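Local structure of polyprenyl synthetase (Zymomonas mobilis subsp. mobilis, 4KKM) at residues G179-D184 with Q204-A209; F194-I199 with A272-L277. The protein probably catalyses metal-dependent prenyl transfer, adding isoprene units to an allylic diphosphate to build farnesyl diphosphate or a longer chain. All coordinates share one frame; numbering follows the deposited sequence. Where two conformers were deposited one is given.

Interaction 1: residues G179-D184 with Q204-A209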
loop_
_atom_site.group_PDB
_atom_site.type_symbol
_atom_site.label_atom_id
_atom_site.label_comp_id
_atom_site.label_asym_id
_atom_site.label_seq_id
_atom_site.Cartn_x
_atom_site.Cartn_y
_atom_site.Cartn_z
ATOM N N GLY B 179 11.866 -1.318 3.472
ATOM C CA GLY B 179 13.032 -1.176 4.324
ATOM C C GLY B 179 14.292 -1.677 3.624
ATOM O O GLY B 179 15.369 -1.090 3.751
ATOM N N GLY B 180 14.156 -2.764 2.872
ATOM C CA GLY B 180 15.283 -3.320 2.141
ATOM C C GLY B 180 15.715 -2.401 1.018
ATOM O O GLY B 180 16.910 -2.180 0.802
ATOM N N GLN B 181 14.723 -1.868 0.302
ATOM C CA GLN B 181 14.948 -0.893 -0.762
ATOM C C GLN B 181 15.718 0.311 -0.236
ATOM O O GLN B 181 16.591 0.848 -0.917
ATOM C CB GLN B 181 13.616 -0.422 -1.364
ATOM C CG GLN B 181 12.916 -1.439 -2.256
ATOM C CD GLN B 181 13.690 -1.724 -3.529
ATOM O OE1 GLN B 181 14.795 -2.251 -3.486
ATOM N NE2 GLN B 181 13.113 -1.366 -4.671
ATOM N N ALA B 182 15.381 0.722 0.982
ATOM C CA ALA B 182 16.018 1.871 1.621
ATOM C C ALA B 182 17.481 1.597 1.944
ATOM O O ALA B 182 18.324 2.465 1.750
ATOM C CB ALA B 182 15.268 2.271 2.884
ATOM N N ILE B 183 17.777 0.404 2.461
ATOM C CA ILE B 183 19.163 0.042 2.760
ATOM C C ILE B 183 19.988 0.040 1.475
ATOM O O ILE B 183 21.121 0.521 1.452
ATOM C CB ILE B 183 19.275 -1.327 3.468
ATOM C CG1 ILE B 183 18.577 -1.272 4.824
ATOM C CG2 ILE B 183 20.743 -1.723 3.651
ATOM C CD1 ILE B 183 18.527 -2.599 5.547
ATOM N N ASP B 184 19.400 -0.468 0.396
ATOM C CA ASP B 184 20.086 -0.489 -0.892
ATOM C C ASP B 184 20.359 0.936 -1.370
ATOM O O ASP B 184 21.466 1.263 -1.807
ATOM C CB ASP B 184 19.254 -1.247 -1.929
ATOM C CG ASP B 184 20.111 -1.950 -2.966
ATOM O OD1 ASP B 184 21.322 -2.142 -2.718
ATOM O OD2 ASP B 184 19.567 -2.322 -4.027
ATOM N N GLN B 204 17.638 -9.937 3.372
ATOM C CA GLN B 204 16.505 -10.429 4.163
ATOM C C GLN B 204 15.267 -9.550 3.984
ATOM O O GLN B 204 14.139 -10.046 3.905
ATOM C CB GLN B 204 16.863 -10.499 5.648
ATOM C CG GLN B 204 17.867 -11.578 6.019
ATOM C CD GLN B 204 18.379 -11.429 7.448
ATOM O OE1 GLN B 204 18.208 -10.377 8.078
ATOM N NE2 GLN B 204 19.007 -12.483 7.965
ATOM N N LEU B 205 15.484 -8.242 3.910
ATOM C CA LEU B 205 14.380 -7.307 3.744
ATOM C C LEU B 205 13.983 -7.090 2.282
ATOM O O LEU B 205 12.801 -7.178 1.934
ATOM C CB LEU B 205 14.707 -5.959 4.397
ATOM C CG LEU B 205 14.944 -5.953 5.909
ATOM C CD1 LEU B 205 15.249 -4.542 6.396
ATOM C CD2 LEU B 205 13.747 -6.540 6.650
ATOM N N LYS B 206 14.967 -6.800 1.434
ATOM C CA LYS B 206 14.699 -6.401 0.052
ATOM C C LYS B 206 14.030 -7.479 -0.794
ATOM O O LYS B 206 13.152 -7.177 -1.604
ATOM C CB LYS B 206 15.975 -5.931 -0.647
ATOM C CG LYS B 206 15.721 -5.364 -2.041
ATOM C CD LYS B 206 16.979 -4.753 -2.643
ATOM C CE LYS B 206 16.785 -4.414 -4.122
ATOM N NZ LYS B 206 17.917 -4.903 -4.963
ATOM N N THR B 207 14.459 -8.728 -0.626
ATOM C CA THR B 207 13.840 -9.840 -1.351
ATOM C C THR B 207 13.340 -10.951 -0.423
ATOM O O THR B 207 12.366 -11.634 -0.741
ATOM C CB THR B 207 14.799 -10.464 -2.387
ATOM O OG1 THR B 207 15.979 -10.928 -1.725
ATOM C CG2 THR B 207 15.189 -9.449 -3.454
ATOM N N GLY B 208 14.011 -11.132 0.712
ATOM C CA GLY B 208 13.636 -12.165 1.668
ATOM C C GLY B 208 12.239 -12.003 2.252
ATOM O O GLY B 208 11.545 -12.984 2.518
ATOM N N ALA B 209 11.822 -10.761 2.458
ATOM C CA ALA B 209 10.525 -10.492 3.069
ATOM C C ALA B 209 9.365 -11.011 2.214
ATOM O O ALA B 209 8.449 -11.648 2.730
ATOM C CB ALA B 209 10.366 -9.018 3.337
#

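Interaction 2: residues F194-I199 with A272-L277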
loop_
_atom_site.group_PDB
_atom_site.type_symbol
_atom_site.label_atom_id
_atom_site.label_comp_id
_atom_site.label_asym_id
_atom_site.label_seq_id
_atom_site.Cartn_x
_atom_site.Cartn_y
_atom_site.Cartn_z
ATOM N N PHE B 194 29.393 -1.326 2.713
ATOM C CA PHE B 194 28.692 -2.059 3.757
ATOM C C PHE B 194 29.437 -3.354 4.078
ATOM O O PHE B 194 30.275 -3.797 3.295
ATOM C CB PHE B 194 27.250 -2.344 3.343
ATOM C CG PHE B 194 26.361 -1.134 3.368
ATOM C CD1 PHE B 194 26.873 0.118 3.663
ATOM C CD2 PHE B 194 25.004 -1.257 3.124
ATOM C CE1 PHE B 194 26.051 1.232 3.694
ATOM C CE2 PHE B 194 24.176 -0.151 3.162
ATOM C CZ PHE B 194 24.697 1.092 3.445
ATOM N N ASP B 195 29.150 -3.938 5.239
ATOM C CA ASP B 195 29.785 -5.187 5.641
ATOM C C ASP B 195 28.845 -6.364 5.429
ATOM O O ASP B 195 27.698 -6.189 5.007
ATOM C CB ASP B 195 30.236 -5.131 7.108
ATOM C CG ASP B 195 29.084 -4.848 8.071
ATOM O OD1 ASP B 195 27.978 -4.511 7.611
ATOM O OD2 ASP B 195 29.292 -4.947 9.296
ATOM N N LEU B 196 29.331 -7.563 5.731
ATOM C CA LEU B 196 28.524 -8.771 5.549
ATOM C C LEU B 196 27.202 -8.786 6.346
ATOM O O LEU B 196 26.158 -9.107 5.787
ATOM C CB LEU B 196 29.357 -10.035 5.811
ATOM C CG LEU B 196 28.671 -11.351 5.436
ATOM C CD1 LEU B 196 28.335 -11.366 3.946
ATOM C CD2 LEU B 196 29.548 -12.545 5.814
ATOM N N PRO B 197 27.237 -8.446 7.652
ATOM C CA PRO B 197 25.969 -8.339 8.388
ATOM C C PRO B 197 24.940 -7.388 7.760
ATOM O O PRO B 197 23.746 -7.694 7.768
ATOM C CB PRO B 197 26.410 -7.791 9.750
ATOM C CG PRO B 197 27.784 -8.324 9.924
ATOM C CD PRO B 197 28.396 -8.279 8.551
ATOM N N THR B 198 25.386 -6.253 7.227
ATOM C CA THR B 198 24.447 -5.266 6.701
ATOM C C THR B 198 23.838 -5.693 5.362
ATOM O O THR B 198 22.639 -5.521 5.137
ATOM C CB THR B 198 25.092 -3.856 6.589
ATOM O OG1 THR B 198 25.588 -3.456 7.874
ATOM C CG2 THR B 198 24.077 -2.832 6.112
ATOM N N ILE B 199 24.645 -6.262 4.472
ATOM C CA ILE B 199 24.084 -6.681 3.193
ATOM C C ILE B 199 23.266 -7.957 3.369
ATOM O O ILE B 199 22.427 -8.286 2.536
ATOM C CB ILE B 199 25.149 -6.867 2.083
ATOM C CG1 ILE B 199 26.041 -8.067 2.385
ATOM C CG2 ILE B 199 25.977 -5.580 1.889
ATOM C CD1 ILE B 199 26.850 -8.537 1.186
ATOM N N ALA B 272 29.297 -2.911 -1.876
ATOM C CA ALA B 272 29.595 -4.266 -1.436
ATOM C C ALA B 272 28.503 -5.248 -1.850
ATOM O O ALA B 272 27.315 -4.939 -1.778
ATOM C CB ALA B 272 29.794 -4.301 0.070
ATOM N N THR B 273 28.919 -6.438 -2.274
ATOM C CA THR B 273 27.990 -7.514 -2.597
ATOM C C THR B 273 28.476 -8.786 -1.920
ATOM O O THR B 273 29.573 -8.819 -1.366
ATOM C CB THR B 273 27.942 -7.790 -4.107
ATOM O OG1 THR B 273 29.230 -8.245 -4.547
ATOM C CG2 THR B 273 27.561 -6.535 -4.876
ATOM N N PHE B 274 27.670 -9.839 -1.971
ATOM C CA PHE B 274 28.114 -11.119 -1.434
ATOM C C PHE B 274 29.366 -11.606 -2.158
ATOM O O PHE B 274 30.253 -12.211 -1.552
ATOM C CB PHE B 274 26.994 -12.157 -1.490
ATOM C CG PHE B 274 25.901 -11.900 -0.499
ATOM C CD1 PHE B 274 26.111 -12.139 0.851
ATOM C CD2 PHE B 274 24.670 -11.412 -0.908
ATOM C CE1 PHE B 274 25.116 -11.890 1.779
ATOM C CE2 PHE B 274 23.668 -11.169 0.015
ATOM C CZ PHE B 274 23.894 -11.409 1.362
ATOM N N LEU B 275 29.452 -11.305 -3.449
ATOM C CA LEU B 275 30.602 -11.723 -4.240
ATOM C C LEU B 275 31.859 -10.964 -3.833
ATOM O O LEU B 275 32.913 -11.565 -3.635
ATOM C CB LEU B 275 30.340 -11.526 -5.734
ATOM C CG LEU B 275 31.577 -11.769 -6.602
ATOM C CD1 LEU B 275 32.007 -13.231 -6.532
ATOM C CD2 LEU B 275 31.322 -11.345 -8.029
ATOM N N SER B 276 31.743 -9.644 -3.708
ATOM C CA SER B 276 32.892 -8.820 -3.351
ATOM C C SER B 276 33.408 -9.172 -1.962
ATOM O O SER B 276 34.614 -9.181 -1.727
ATOM C CB SER B 276 32.562 -7.324 -3.430
ATOM O OG SER B 276 31.578 -6.954 -2.477
ATOM N N LEU B 277 32.488 -9.464 -1.049
ATOM C CA LEU B 277 32.846 -9.753 0.337
ATOM C C LEU B 277 33.331 -11.185 0.559
ATOM O O LEU B 277 34.349 -11.397 1.211
ATOM C CB LEU B 277 31.677 -9.445 1.276
ATOM C CG LEU B 277 31.312 -7.958 1.361
ATOM C CD1 LEU B 277 30.110 -7.749 2.272
ATOM C CD2 LEU B 277 32.495 -7.143 1.841
HETATM O O HOH W 1 28.218 -1.016 -0.015
#

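Interaction 1: residues G179-D184 with Q204-A209
Gly180 and Lys206 bring their CA atoms to 3.8 Å, a close helix-helix approach within the all-helical isoprenoid synthase fold. It joins the GQxxD motif of helix 177-188 to the end of helix 196-206, just before Thr207 departs from helical geometry. Space is the evidence for the glycine's part: a CB built on Gly180 would fall 2.1 Å from Lys206 N. Leu205 instead lays its CB over Gly180 CA at 3.5 Å, and its CD1 meets CD1 of Ile183 at 3.9 Å, the two side chains crossing at about a right angle. Lys206 carries the polar part. With CG opposite the backbone N (chi1 -174°), its chain runs extended past Gln181 and bends only at chi4 (-132°), which sets NZ 3.2 Å from Asp184 OD2 in a salt bridge whose hydrogen bond is weak. With an alanine in place of Lys206, Asp184 OD2 would probably lose this charged mate. Farther out, Arg53 of the second subunit packs on Ile183 and Leu205, while the side chain of Asp184 comes within about 4 Å of the bound calcium ion, which Asp108 and Asp114 coordinate. The stronger partner of the Asp184 carboxylate is Lys271, whose NZ forms a salt bridge with OD1, the oxygen Lys206 does not use.

Interaction 2: residues F194-I199 with A272-L277
Phe194 and Ala272 hold their CA atoms 5.7 Å apart where the backbones leading into the N termini of helices 196-206 and 274-278 draw together, and from there the separation widens to 7.0 Å between the CA atoms of Ile199 and Thr273. At this narrow end Ala272 CB rests on the carbonyl of Phe194, and one water accepts from both Phe194 N and Ala272 N, bridging the two segments. Ile199 fills the middle. Its CG1 stands between the backbone N and the carbonyl carbon (chi1 69°), directing CD1 at the start of helix 274-278. There CD1 sits over one face of the Phe274 ring, 3.8 Å from the centroid and 13° off the ring normal, a CH-pi contact. The same methyl meets CD1 of Leu277 tip to tip at 3.5 Å. Leu277 CD1 also lies against the backbone N of Leu196, whose own CD1 approaches Phe274 CD1 obliquely at 3.9 Å. Each helix start is capped within its own segment. Asp195 OD1 accepts from Thr198 N and OG1, whereas Thr273 and Ser276 form a capping box: Thr273 N gives to Ser276 OG at 2.7 Å and Ser276 N to Thr273 OG1 at 3.0 Å. Behind the contact, Leu241 and Gln244 of helix 226-253 touch Phe274, and Asp248 accepts from its backbone N. These polar bonds stay within each segment or go to the shared water or Asp248, so direct cohesion between the segments rests mainly on apolar packing of methyls against the aromatic face and the nearby backbone.

In the fold
From the N terminus, the chain passes through 179-184 on helix 177-188, turns, and enters helix 196-206 through 194-199. Interaction 1 closes a loop of 19 intervening residues when 204-209, which spans the end of helix 196-206 and the start of helix 208-221, returns to helix 177-188. Interaction 2 opens inside this loop and closes 72 residues on, after helices 208-221 and 226-253 and the unmodelled 256-269, so the two contacts cross. Helix 196-206 serves both, one end to each. Their centres lie 14 Å apart, and Phe194 CE2 touches Ile183 O at 3.6 Å. Together they tie helices 177-188, 196-206 and 274-278 beside the second subunit, which both contacts touch.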